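Local coordinates for protein glycerol-3-phosphate dehydrogenase [NAD(+)] (PDB 6IUY) that probably interconverts sn-glycerol 3-phosphate and dihydroxyacetone phosphate using NAD(+), and joins this dehydrogenase to a magnesium-binding domain of the haloacid dehalogenase type, at residues Gln27-Asp30 / Leu31-Gln34; Trp242-Ser246 / Tyr247-Met251; Ala413-Ile416 / Ala417-Glu420; Glu534-Ala537 / Gln538-Ala542; Glu597-Pro600 / Thr601-Leu604. All blocks are in the same frame, centred on the assembly; numbering follows the deposited sequence.

In the fold
Five local contacts sample both halves of this di-domain enzyme. Contacts 1 and 2, in the haloacid dehalogenase-like half, meet directly: the indole of W32 meets W242 of edge strand 242-244 and bonds to L250 O of helix 247-251. Contact 3 ends short helix 413-416 beside the nicotinamide of NAD, in the dehydrogenase half. Contacts 4 and 5 share an apolar seam in the C-terminal helical region, where P600 lies against W536, R540 and I541. All five are partly buried. Contact 1 rests mainly on helical backbone bonds; contacts 2 and 4 add CH-pi packing on tryptophan; contact 5 joins proline and aliphatic contacts to i to i+3 bonds; contact 3 combines capping and charges.

Contact 1 (Gln27-Asp30 / Leu31-Gln34); sequences QVLD and LWQQ
L29 sets its CD1 methyl beside the indole of W32 one helical turn on, with L29 CD1 4.4 Å from W32 CD1 and the approach oblique to the ring. W32 has its CG anti to the backbone N (chi1 173°), which carries most of the indole off this helix and into the domain. There its NE1 donates to L250 O, its ring meets that of W242 edge-to-face, and it packs on I225 of strand 223-227.

On another side of the turn, L31 lies along the carbonyl oxygens behind it: L31 CB is 3.3 Å from V28 O, and L31 CG is 3.5 Å from Q27 O. Q33 does the same with its extended chain, Q33 CG passing 3.5 Å from L29 O, before its NE2 gives a hydrogen bond to K253 O.

Four consecutive i to i+4 bonds define helix 26-33 here. W32 N reaches V28 O at 2.9 Å with the donor nearly in line with the carbonyl bond. The last of the series, from Q34 N to D30 O, measures 2.7 Å, and Q34 is where the backbone leaves helical angles. The side chains of the same pair run side by side, pointing the same way, their carboxylate and amide planes 41° apart; D30 OD2 and Q34 OE1 stay 3.9 Å from each other.

The apolar side chains thus point to different neighbours, L29 to W32 and K253, L31 to A223 and N200; the buried indole N-H is satisfied, while D30 and Q34 probably add little attraction, so that the backbone bonds do most to hold the turn.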
# COMPACT_ATOMS: atom_id res chain seq x y z
N GLN A 27 -15.73 -36.77 22.43
CA GLN A 27 -16.10 -35.56 21.69
C GLN A 27 -16.43 -34.41 22.63
O GLN A 27 -16.42 -33.25 22.22
CB GLN A 27 -17.26 -35.85 20.73
CG GLN A 27 -18.54 -36.29 21.41
CD GLN A 27 -19.47 -37.03 20.45
OE1 GLN A 27 -19.09 -38.05 19.88
NE2 GLN A 27 -20.69 -36.52 20.29
N VAL A 28 -16.73 -34.72 23.89
CA VAL A 28 -16.90 -33.69 24.90
C VAL A 28 -15.55 -33.07 25.21
O VAL A 28 -15.40 -31.84 25.17
CB VAL A 28 -17.53 -34.24 26.19
CG1 VAL A 28 -17.36 -33.25 27.32
CG2 VAL A 28 -18.99 -34.52 25.97
N LEU A 29 -14.56 -33.91 25.50
CA LEU A 29 -13.20 -33.45 25.76
C LEU A 29 -12.72 -32.57 24.61
O LEU A 29 -12.05 -31.56 24.83
CB LEU A 29 -12.23 -34.61 25.96
CG LEU A 29 -10.79 -34.17 26.29
CD1 LEU A 29 -10.78 -33.28 27.53
CD2 LEU A 29 -9.84 -35.36 26.45
N ASP A 30 -13.07 -32.96 23.40
CA ASP A 30 -12.73 -32.16 22.23
C ASP A 30 -13.36 -30.76 22.33
O ASP A 30 -12.69 -29.75 22.11
CB ASP A 30 -13.18 -32.87 20.95
CG ASP A 30 -12.49 -32.33 19.71
OD1 ASP A 30 -13.18 -32.14 18.68
OD2 ASP A 30 -11.25 -32.12 19.75
N LEU A 31 -14.65 -30.72 22.68
CA LEU A 31 -15.38 -29.45 22.79
C LEU A 31 -14.78 -28.54 23.86
O LEU A 31 -14.77 -27.32 23.71
CB LEU A 31 -16.85 -29.68 23.09
CG LEU A 31 -17.75 -30.01 21.90
CD1 LEU A 31 -19.16 -30.28 22.38
CD2 LEU A 31 -17.74 -28.87 20.90
N TRP A 32 -14.29 -29.14 24.94
CA TRP A 32 -13.63 -28.40 26.00
C TRP A 32 -12.33 -27.80 25.51
O TRP A 32 -12.01 -26.64 25.80
CB TRP A 32 -13.35 -29.32 27.18
CG TRP A 32 -12.54 -28.69 28.25
CD1 TRP A 32 -11.30 -29.08 28.68
CD2 TRP A 32 -12.90 -27.56 29.05
NE1 TRP A 32 -10.87 -28.27 29.71
CE2 TRP A 32 -11.83 -27.32 29.95
CE3 TRP A 32 -14.01 -26.71 29.10
CZ2 TRP A 32 -11.85 -26.27 30.88
CZ3 TRP A 32 -14.03 -25.67 30.03
CH2 TRP A 32 -12.96 -25.47 30.90
N GLN A 33 -11.57 -28.59 24.77
CA GLN A 33 -10.27 -28.17 24.29
C GLN A 33 -10.38 -27.18 23.13
O GLN A 33 -9.54 -26.29 22.97
CB GLN A 33 -9.44 -29.40 23.88
CG GLN A 33 -8.84 -30.14 25.07
CD GLN A 33 -7.99 -31.34 24.67
OE1 GLN A 33 -7.98 -31.76 23.51
NE2 GLN A 33 -7.27 -31.89 25.63
N GLN A 34 -11.44 -27.34 22.34
CA GLN A 34 -11.65 -26.53 21.16
C GLN A 34 -12.66 -25.40 21.44
O GLN A 34 -13.26 -24.85 20.53
CB GLN A 34 -12.15 -27.41 20.02
CG GLN A 34 -11.54 -27.11 18.67
CD GLN A 34 -10.10 -27.56 18.60
OE1 GLN A 34 -9.71 -28.54 19.25
NE2 GLN A 34 -9.29 -26.84 17.82

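Contact 2 (Trp242-Ser246 / Tyr247-Met251); sequences WFVRS and YDELM
L250 places its CD2 methyl over the six-membered ring of W242, 3.9 Å from L250 CD2 to the ring centroid and 21° off the normal, a CH-pi contact. V244 CG1 covers the same face of the indole, and V244 CG1 also lies 4.3 Å from L250 CG, so strand and helix share one apolar patch. E249 occupies the edge instead: its OE1 sits near the indole plane, 3.8 Å from W242 NE1, with the carboxylate turned 63° from the ring. That N-H is buried with no partner in the model.

The extended chain of E249, with CG anti to the backbone N (chi1 -166°), sends the carboxylate back toward the strand, where R245 N and V244 meet it. E249 OE2 takes a weak but fairly straight bond from R245 N at 3.4 Å, while E249 CD rests 3.7 Å from V244 CB. S246 caps the helix start, though weakly: its OG accepts from D248 N at 3.4 Å and its O from E249 N at 3.3 Å.

Further out, strand 242-244 is the edge of the parallel sheet, pairing with strand 223-227. Y247 stacks on F227 and bonds through OH to T45 O, beside the magnesium-site loop. An alanine in place of W242 would probably open a gap beneath L250 and leave W32 without its aromatic neighbour.

Since each hydrogen bond between the strand end and the helix is weak, apolar packing probably carries most of the hold; the R245 N-H, by its weak bond, and the indole N-H, by proximity alone, would probably favour a charged E249.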
# COMPACT_ATOMS: atom_id res chain seq x y z
N TRP A 242 -20.28 -34.05 31.61
CA TRP A 242 -19.01 -34.26 32.29
C TRP A 242 -19.18 -33.77 33.72
O TRP A 242 -19.58 -32.63 33.95
CB TRP A 242 -17.89 -33.52 31.55
CG TRP A 242 -16.51 -33.70 32.09
CD1 TRP A 242 -16.13 -34.49 33.13
CD2 TRP A 242 -15.31 -33.07 31.61
NE1 TRP A 242 -14.77 -34.39 33.34
CE2 TRP A 242 -14.24 -33.53 32.42
CE3 TRP A 242 -15.03 -32.17 30.58
CZ2 TRP A 242 -12.93 -33.12 32.22
CZ3 TRP A 242 -13.73 -31.76 30.40
CH2 TRP A 242 -12.69 -32.23 31.21
N PHE A 243 -18.91 -34.63 34.69
CA PHE A 243 -19.04 -34.26 36.10
C PHE A 243 -17.67 -34.14 36.73
O PHE A 243 -16.85 -35.06 36.63
CB PHE A 243 -19.90 -35.27 36.87
CG PHE A 243 -19.93 -35.03 38.35
CD1 PHE A 243 -20.68 -33.99 38.88
CD2 PHE A 243 -19.19 -35.82 39.21
CE1 PHE A 243 -20.70 -33.76 40.24
CE2 PHE A 243 -19.21 -35.59 40.58
CZ PHE A 243 -19.97 -34.56 41.09
N VAL A 244 -17.41 -33.01 37.39
CA VAL A 244 -16.11 -32.79 38.01
C VAL A 244 -16.25 -32.28 39.43
O VAL A 244 -17.25 -31.65 39.78
CB VAL A 244 -15.24 -31.80 37.19
CG1 VAL A 244 -15.76 -31.66 35.76
CG2 VAL A 244 -15.17 -30.44 37.87
N ARG A 245 -15.24 -32.57 40.25
CA ARG A 245 -15.25 -32.20 41.66
C ARG A 245 -14.22 -31.11 41.94
O ARG A 245 -14.41 -30.26 42.81
CB ARG A 245 -14.98 -33.42 42.54
CG ARG A 245 -16.15 -34.38 42.63
CD ARG A 245 -15.90 -35.48 43.65
NE ARG A 245 -17.11 -36.23 43.96
CZ ARG A 245 -17.54 -37.29 43.26
NH1 ARG A 245 -16.85 -37.71 42.20
NH2 ARG A 245 -18.66 -37.91 43.61
N SER A 246 -13.13 -31.13 41.18
CA SER A 246 -12.10 -30.11 41.27
C SER A 246 -11.92 -29.37 39.94
O SER A 246 -12.19 -29.92 38.86
CB SER A 246 -10.77 -30.74 41.70
OG SER A 246 -9.79 -29.74 41.90
N TYR A 247 -11.47 -28.12 40.01
CA TYR A 247 -11.22 -27.36 38.79
C TYR A 247 -9.90 -27.76 38.16
O TYR A 247 -9.69 -27.52 36.97
CB TYR A 247 -11.26 -25.85 39.06
CG TYR A 247 -12.67 -25.32 38.98
CD1 TYR A 247 -13.51 -25.70 37.95
CD2 TYR A 247 -13.18 -24.49 39.97
CE1 TYR A 247 -14.81 -25.24 37.87
CE2 TYR A 247 -14.47 -24.03 39.90
CZ TYR A 247 -15.28 -24.41 38.86
OH TYR A 247 -16.57 -23.95 38.80
N ASP A 248 -9.01 -28.40 38.92
CA ASP A 248 -7.76 -28.86 38.32
C ASP A 248 -8.05 -30.10 37.48
O ASP A 248 -7.18 -30.62 36.79
CB ASP A 248 -6.67 -29.11 39.38
CG ASP A 248 -7.07 -30.14 40.45
OD1 ASP A 248 -7.79 -31.12 40.13
OD2 ASP A 248 -6.64 -29.96 41.62
N GLU A 249 -9.30 -30.56 37.51
CA GLU A 249 -9.73 -31.62 36.59
C GLU A 249 -9.97 -31.02 35.21
O GLU A 249 -9.63 -31.62 34.19
CB GLU A 249 -11.00 -32.29 37.13
CG GLU A 249 -11.40 -33.61 36.48
CD GLU A 249 -12.49 -34.33 37.29
OE1 GLU A 249 -13.18 -35.21 36.73
OE2 GLU A 249 -12.64 -34.00 38.50
N LEU A 250 -10.56 -29.83 35.18
CA LEU A 250 -10.79 -29.11 33.93
C LEU A 250 -9.49 -28.53 33.38
O LEU A 250 -9.20 -28.65 32.19
CB LEU A 250 -11.82 -28.00 34.12
CG LEU A 250 -13.28 -28.44 34.23
CD1 LEU A 250 -14.15 -27.24 34.62
CD2 LEU A 250 -13.73 -29.07 32.92
N MET A 251 -8.73 -27.89 34.26
CA MET A 251 -7.45 -27.30 33.92
C MET A 251 -6.53 -28.27 33.19
O MET A 251 -5.96 -27.94 32.14
CB MET A 251 -6.77 -26.80 35.20
CG MET A 251 -6.98 -25.33 35.48
SD MET A 251 -5.58 -24.35 34.88
CE MET A 251 -5.30 -23.25 36.26

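Contact 3 (Ala413-Ile416 / Ala417-Glu420). With NAD (nicotinamide-adenine-dinucleotide), chain C.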
# COMPACT_ATOMS: atom_id res chain seq x y z
N ALA A 413 16.78 -11.47 9.24
CA ALA A 413 16.91 -12.25 10.48
C ALA A 413 17.89 -11.70 11.50
O ALA A 413 17.55 -11.56 12.69
CB ALA A 413 17.30 -13.68 10.15
N GLY A 414 19.11 -11.41 11.05
CA GLY A 414 20.20 -11.07 11.95
C GLY A 414 19.84 -9.97 12.92
O GLY A 414 20.19 -10.02 14.10
N ASP A 415 19.11 -8.97 12.42
CA ASP A 415 18.70 -7.83 13.23
C ASP A 415 17.59 -8.12 14.24
O ASP A 415 17.58 -7.61 15.36
CB ASP A 415 18.26 -6.72 12.29
CG ASP A 415 19.40 -6.22 11.43
OD1 ASP A 415 20.50 -5.97 11.99
OD2 ASP A 415 19.22 -6.12 10.19
N ILE A 416 16.63 -8.93 13.84
CA ILE A 416 15.59 -9.39 14.75
C ILE A 416 16.19 -10.30 15.81
O ILE A 416 15.78 -10.28 16.97
CB ILE A 416 14.49 -10.09 13.97
CG1 ILE A 416 13.85 -9.09 13.00
CG2 ILE A 416 13.46 -10.71 14.89
CD1 ILE A 416 13.02 -9.74 11.88
N ALA A 417 17.19 -11.09 15.44
CA ALA A 417 17.88 -11.95 16.40
C ALA A 417 18.57 -11.11 17.48
O ALA A 417 18.86 -11.60 18.57
CB ALA A 417 18.90 -12.85 15.70
N LYS A 418 18.82 -9.85 17.17
CA LYS A 418 19.45 -8.95 18.12
C LYS A 418 18.40 -8.09 18.80
O LYS A 418 18.71 -7.19 19.57
CB LYS A 418 20.51 -8.09 17.42
CG LYS A 418 21.80 -8.88 17.16
CD LYS A 418 22.46 -8.48 15.87
CE LYS A 418 22.93 -7.04 15.94
NZ LYS A 418 23.55 -6.58 14.66
N GLU A 419 17.14 -8.39 18.49
CA GLU A 419 16.00 -7.73 19.11
C GLU A 419 15.84 -6.25 18.73
O GLU A 419 15.30 -5.46 19.50
CB GLU A 419 16.10 -7.87 20.64
CG GLU A 419 16.18 -9.33 21.11
CD GLU A 419 15.95 -9.51 22.61
OE1 GLU A 419 15.90 -8.50 23.34
OE2 GLU A 419 15.81 -10.68 23.05
N GLU A 420 16.32 -5.89 17.54
CA GLU A 420 15.97 -4.59 16.97
C GLU A 420 14.49 -4.60 16.61
O GLU A 420 13.95 -5.61 16.14
CB GLU A 420 16.82 -4.30 15.74
CG GLU A 420 18.32 -4.48 15.97
CD GLU A 420 19.18 -4.03 14.79
OE1 GLU A 420 18.61 -3.53 13.79
OE2 GLU A 420 20.43 -4.16 14.85
PA NAD C . 19.00 -20.27 5.28
O1A NAD C . 19.79 -19.78 6.42
O2A NAD C . 18.96 -19.31 4.09
O5B NAD C . 19.59 -21.68 4.73
C5B NAD C . 20.35 -22.53 5.59
C4B NAD C . 19.58 -23.86 5.83
O4B NAD C . 19.52 -24.54 4.72
C3B NAD C . 20.38 -24.74 6.79
O3B NAD C . 19.86 -24.76 8.04
C2B NAD C . 20.31 -26.15 6.16
O2B NAD C . 19.96 -27.13 7.23
C1B NAD C . 19.38 -26.04 5.27
N9A NAD C . 19.61 -26.97 4.25
C8A NAD C . 20.68 -27.10 3.43
N7A NAD C . 20.45 -28.14 2.61
C5A NAD C . 19.24 -28.68 2.93
C6A NAD C . 18.53 -29.76 2.43
N6A NAD C . 18.94 -30.63 1.38
N1A NAD C . 17.33 -30.07 2.93
C2A NAD C . 16.82 -29.32 3.94
N3A NAD C . 17.51 -28.27 4.44
C4A NAD C . 18.72 -27.96 3.93
O3 NAD C . 17.50 -20.52 5.80
PN NAD C . 16.51 -19.45 6.48
O1N NAD C . 17.23 -18.14 6.75
O2N NAD C . 15.94 -19.99 7.77
O5D NAD C . 15.38 -19.14 5.42
C5D NAD C . 14.41 -20.11 5.08
C4D NAD C . 13.17 -19.36 4.59
O4D NAD C . 12.97 -18.27 5.32
C3D NAD C . 13.42 -18.87 3.17
O3D NAD C . 12.35 -19.16 2.41
C2D NAD C . 13.60 -17.33 3.30
O2D NAD C . 13.21 -16.73 2.00
C1D NAD C . 12.82 -17.02 4.30
N1N NAD C . 13.18 -15.82 5.02
C2N NAD C . 14.49 -15.52 5.36
C3N NAD C . 14.79 -14.35 6.05
C7N NAD C . 16.26 -14.04 6.39
O7N NAD C . 16.60 -12.93 6.73
N7N NAD C . 17.23 -15.11 6.29
C4N NAD C . 13.79 -13.47 6.43
C5N NAD C . 12.48 -13.78 6.12
C6N NAD C . 12.19 -14.96 5.43
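D415 and E420 bring their carboxylates close across the end of the short helix, and backbone bonds fix the chain that carries them. D415 O accepts from E420 N at 3.0 Å, and I416 O accepts from E419 N at 2.8 Å; with E419 at positive phi (69°) this is a Schellman motif. D415 O also takes a weak bond from K418 N. One turn earlier, A417 N bonds to A413 O at 2.8 Å.

Among the charged groups, D415 OD1 lies 3.4 Å from E420 OE2, the two carboxylate planes 27° apart. K418, bent at chi2 and chi3, brings NZ to within 4.0 Å of E420 OE2, a long salt bridge, and 4.1 Å of D415 OD1. An alanine at E420 would probably cost the K418 ammonium its long salt bridge, with D415 its remaining nearby charge, and remove the carboxylate that rests on D415 CB. E419 points the other way, to a salt bridge with R273.

In the cofactor contact, A413 N donates to O7N of the NAD carboxamide at 2.9 Å, and A413 CB is 3.6 Å from that same O7N. N482 of the second subunit packs on D415 and I416.

The chemistry implies a helix whose first residue helps to hold the carboxamide through one N-H while its other end gathers two like charges, whose mutual repulsion the nearby lysine would partly offset.

Contact 4 (Glu534-Ala537 / Gln538-Ala542)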
# COMPACT_ATOMS: atom_id res chain seq x y z
N GLU A 534 23.86 -7.70 -6.72
CA GLU A 534 24.81 -6.60 -6.91
C GLU A 534 26.16 -7.14 -7.38
O GLU A 534 26.69 -6.69 -8.40
CB GLU A 534 24.97 -5.80 -5.62
CG GLU A 534 26.13 -4.77 -5.65
CD GLU A 534 26.15 -3.88 -4.41
OE1 GLU A 534 26.39 -4.38 -3.29
OE2 GLU A 534 25.89 -2.67 -4.53
N ALA A 535 26.71 -8.10 -6.63
CA ALA A 535 28.00 -8.70 -7.00
C ALA A 535 27.96 -9.37 -8.37
O ALA A 535 28.88 -9.23 -9.17
CB ALA A 535 28.44 -9.69 -5.94
N TRP A 536 26.88 -10.07 -8.68
CA TRP A 536 26.75 -10.69 -10.00
C TRP A 536 26.83 -9.66 -11.12
O TRP A 536 27.52 -9.86 -12.12
CB TRP A 536 25.43 -11.43 -10.10
CG TRP A 536 25.15 -12.15 -11.39
CD1 TRP A 536 25.47 -13.44 -11.69
CD2 TRP A 536 24.44 -11.64 -12.53
NE1 TRP A 536 25.01 -13.77 -12.94
CE2 TRP A 536 24.38 -12.68 -13.48
CE3 TRP A 536 23.86 -10.41 -12.84
CZ2 TRP A 536 23.76 -12.53 -14.72
CZ3 TRP A 536 23.25 -10.26 -14.06
CH2 TRP A 536 23.20 -11.31 -14.99
N ALA A 537 26.10 -8.56 -10.95
CA ALA A 537 25.99 -7.56 -12.00
C ALA A 537 27.31 -6.81 -12.14
O ALA A 537 27.72 -6.49 -13.24
CB ALA A 537 24.82 -6.59 -11.71
N GLN A 538 28.00 -6.54 -11.03
CA GLN A 538 29.34 -5.95 -11.12
C GLN A 538 30.30 -6.81 -11.94
O GLN A 538 31.10 -6.29 -12.73
CB GLN A 538 29.93 -5.73 -9.74
CG GLN A 538 29.36 -4.55 -9.03
CD GLN A 538 29.65 -4.56 -7.56
OE1 GLN A 538 30.06 -5.58 -7.00
NE2 GLN A 538 29.44 -3.43 -6.91
N LYS A 539 30.22 -8.12 -11.76
CA LYS A 539 31.14 -9.02 -12.44
C LYS A 539 30.76 -9.19 -13.91
O LYS A 539 31.64 -9.20 -14.78
CB LYS A 539 31.17 -10.37 -11.72
CG LYS A 539 31.85 -10.29 -10.36
CD LYS A 539 31.62 -11.55 -9.55
CE LYS A 539 32.19 -11.41 -8.15
NZ LYS A 539 33.65 -11.14 -8.20
N ARG A 540 29.47 -9.35 -14.19
CA ARG A 540 29.00 -9.47 -15.57
C ARG A 540 29.43 -8.28 -16.41
O ARG A 540 29.93 -8.44 -17.52
CB ARG A 540 27.48 -9.60 -15.64
CG ARG A 540 26.99 -11.01 -15.61
CD ARG A 540 27.52 -11.84 -16.77
NE ARG A 540 27.48 -13.25 -16.39
CZ ARG A 540 26.46 -14.06 -16.64
NH1 ARG A 540 25.39 -13.62 -17.30
NH2 ARG A 540 26.52 -15.33 -16.24
N ILE A 541 29.23 -7.08 -15.86
CA ILE A 541 29.62 -5.83 -16.51
C ILE A 541 31.12 -5.74 -16.78
O ILE A 541 31.54 -5.15 -17.77
CB ILE A 541 29.21 -4.61 -15.67
CG1 ILE A 541 27.82 -4.10 -16.07
CG2 ILE A 541 30.24 -3.49 -15.79
CD1 ILE A 541 26.68 -4.82 -15.40
N ALA A 542 31.91 -6.31 -15.88
CA ALA A 542 33.36 -6.20 -15.93
C ALA A 542 33.97 -7.20 -16.92
O ALA A 542 35.18 -7.22 -17.13
CB ALA A 542 33.96 -6.40 -14.55
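Q538 lies along E534, one turn back on the helix, the two side chains pointing the same way with amide and carboxylate planes just 6° apart. The contact is alongside rather than through the polar ends: Q538 NE2 is 3.8 Å from E534 CG, and Q538 CG passes 3.5 Å from E534 O. The carboxylate of E534 finds its partner in R530, through a salt bridge at OE1.

W536 offers a face of its indole to R540. R540 CG sits 3.7 Å from the centroid of the six-membered ring and 12° off the normal, a CH-pi contact. A bend at chi2 then turns the arginine chain along the ring, bringing NH1 to 3.2 Å from W536 CZ2, which lies over a face of the guanidinium. Ring and guanidinium planes are 51° apart, so the two groups are inclined and not stacked. R540 NH2 bonds to V547 O and NE, weakly, to D544 O, which holds the guanidinium against the indole, while F549 stacks with W536.

Both pairs are i to i+4 neighbours on helix 528-541, part of the helical C-terminal region of the dehydrogenase; R528 and N529 at the start of this helix bind dihydroxyacetone phosphate. The backbone bonds follow the same spacing, with Q538 N to E534 O and R540 N to W536 O each 2.9 Å.

A537, the third well-covered residue, accepts at O from I541 N at 3.1 Å. Its methyl, with A537 CB 4.5 Å from I541 CD1, faces helix 454-477, where I473 packs on it.

Contact 5 (Glu597-Pro600 / Thr601-Leu604); sequences EVPP and TMIL
The pyrrolidine ring of P599 has M602 and T601 gathered at its CG corner: P599 CG is 3.7 Å from M602 CG and 3.9 Å from T601 OG1. M602 runs alongside this ring, pointing the same way, whereas T601 crosses it at about a right angle. The neighbouring ring, P600, turns to helix 528-541, with P600 CG 4.1 Å from W536 CZ3 and R540 and I541 beside it.

V598 CG1, anti to the backbone N (chi1 171°), comes unusually close to M602 CB, at 3.3 Å, the side chains crossing at about a right angle. M612 packs on both V598 and M602.

Two backbone bonds join the segments. M602 N reaches P599 O at 3.0 Å, nearly straight at hydrogen (168°), and I603 N reaches P600 O at 3.2 Å; in each the donor stands well above the carbonyl plane. The I603 side chain faces helix 585-594, meeting I590 and I593.

Successive i to i+3 bonds, with P600 and T601 in 3-10 conformation, mark a short proline-led 3-10 turn. It lies in the loop between helices 585-594 and 606-609 of the C-terminal helical region.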
# COMPACT_ATOMS: atom_id res chain seq x y z
N GLU A 597 20.03 -13.31 -21.78
CA GLU A 597 19.46 -12.94 -23.06
C GLU A 597 19.45 -11.43 -23.21
O GLU A 597 19.51 -10.90 -24.32
CB GLU A 597 18.04 -13.49 -23.24
CG GLU A 597 17.93 -15.00 -23.12
CD GLU A 597 16.50 -15.45 -23.32
OE1 GLU A 597 15.67 -14.60 -23.70
OE2 GLU A 597 16.21 -16.64 -23.08
N VAL A 598 19.36 -10.74 -22.08
CA VAL A 598 19.37 -9.28 -22.06
C VAL A 598 20.54 -8.85 -21.19
O VAL A 598 20.84 -9.50 -20.19
CB VAL A 598 18.03 -8.72 -21.53
CG1 VAL A 598 18.11 -7.21 -21.30
CG2 VAL A 598 16.91 -9.05 -22.50
N PRO A 599 21.24 -7.79 -21.59
CA PRO A 599 22.38 -7.35 -20.78
C PRO A 599 21.88 -6.67 -19.51
O PRO A 599 20.80 -6.09 -19.52
CB PRO A 599 23.09 -6.34 -21.69
CG PRO A 599 21.98 -5.77 -22.53
CD PRO A 599 21.04 -6.93 -22.77
N PRO A 600 22.66 -6.74 -18.43
CA PRO A 600 22.20 -6.15 -17.18
C PRO A 600 21.84 -4.67 -17.34
O PRO A 600 20.98 -4.17 -16.60
CB PRO A 600 23.39 -6.33 -16.24
CG PRO A 600 24.20 -7.46 -16.84
CD PRO A 600 23.98 -7.39 -18.32
N THR A 601 22.48 -3.98 -18.28
CA THR A 601 22.27 -2.54 -18.43
C THR A 601 20.85 -2.18 -18.88
O THR A 601 20.46 -1.01 -18.81
CB THR A 601 23.24 -1.92 -19.44
OG1 THR A 601 22.96 -2.44 -20.74
CG2 THR A 601 24.69 -2.24 -19.07
N MET A 602 20.09 -3.16 -19.33
CA MET A 602 18.72 -2.93 -19.80
C MET A 602 17.67 -3.01 -18.69
O MET A 602 16.47 -3.06 -18.97
CB MET A 602 18.34 -3.92 -20.90
CG MET A 602 19.00 -3.67 -22.26
SD MET A 602 18.60 -2.06 -22.98
CE MET A 602 16.82 -2.17 -23.11
N ILE A 603 18.11 -3.02 -17.43
CA ILE A 603 17.17 -3.26 -16.33
C ILE A 603 16.16 -2.12 -16.17
O ILE A 603 15.02 -2.36 -15.81
CB ILE A 603 17.92 -3.50 -14.99
CG1 ILE A 603 16.97 -4.03 -13.90
CG2 ILE A 603 18.59 -2.23 -14.50
CD1 ILE A 603 16.51 -5.42 -14.10
N LEU A 604 16.56 -0.88 -16.42
CA LEU A 604 15.60 0.22 -16.30
C LEU A 604 14.77 0.36 -17.59
O LEU A 604 13.89 1.20 -17.67
CB LEU A 604 16.30 1.54 -15.98
CG LEU A 604 17.20 1.53 -14.74
CD1 LEU A 604 18.10 2.77 -14.72
CD2 LEU A 604 16.35 1.46 -13.48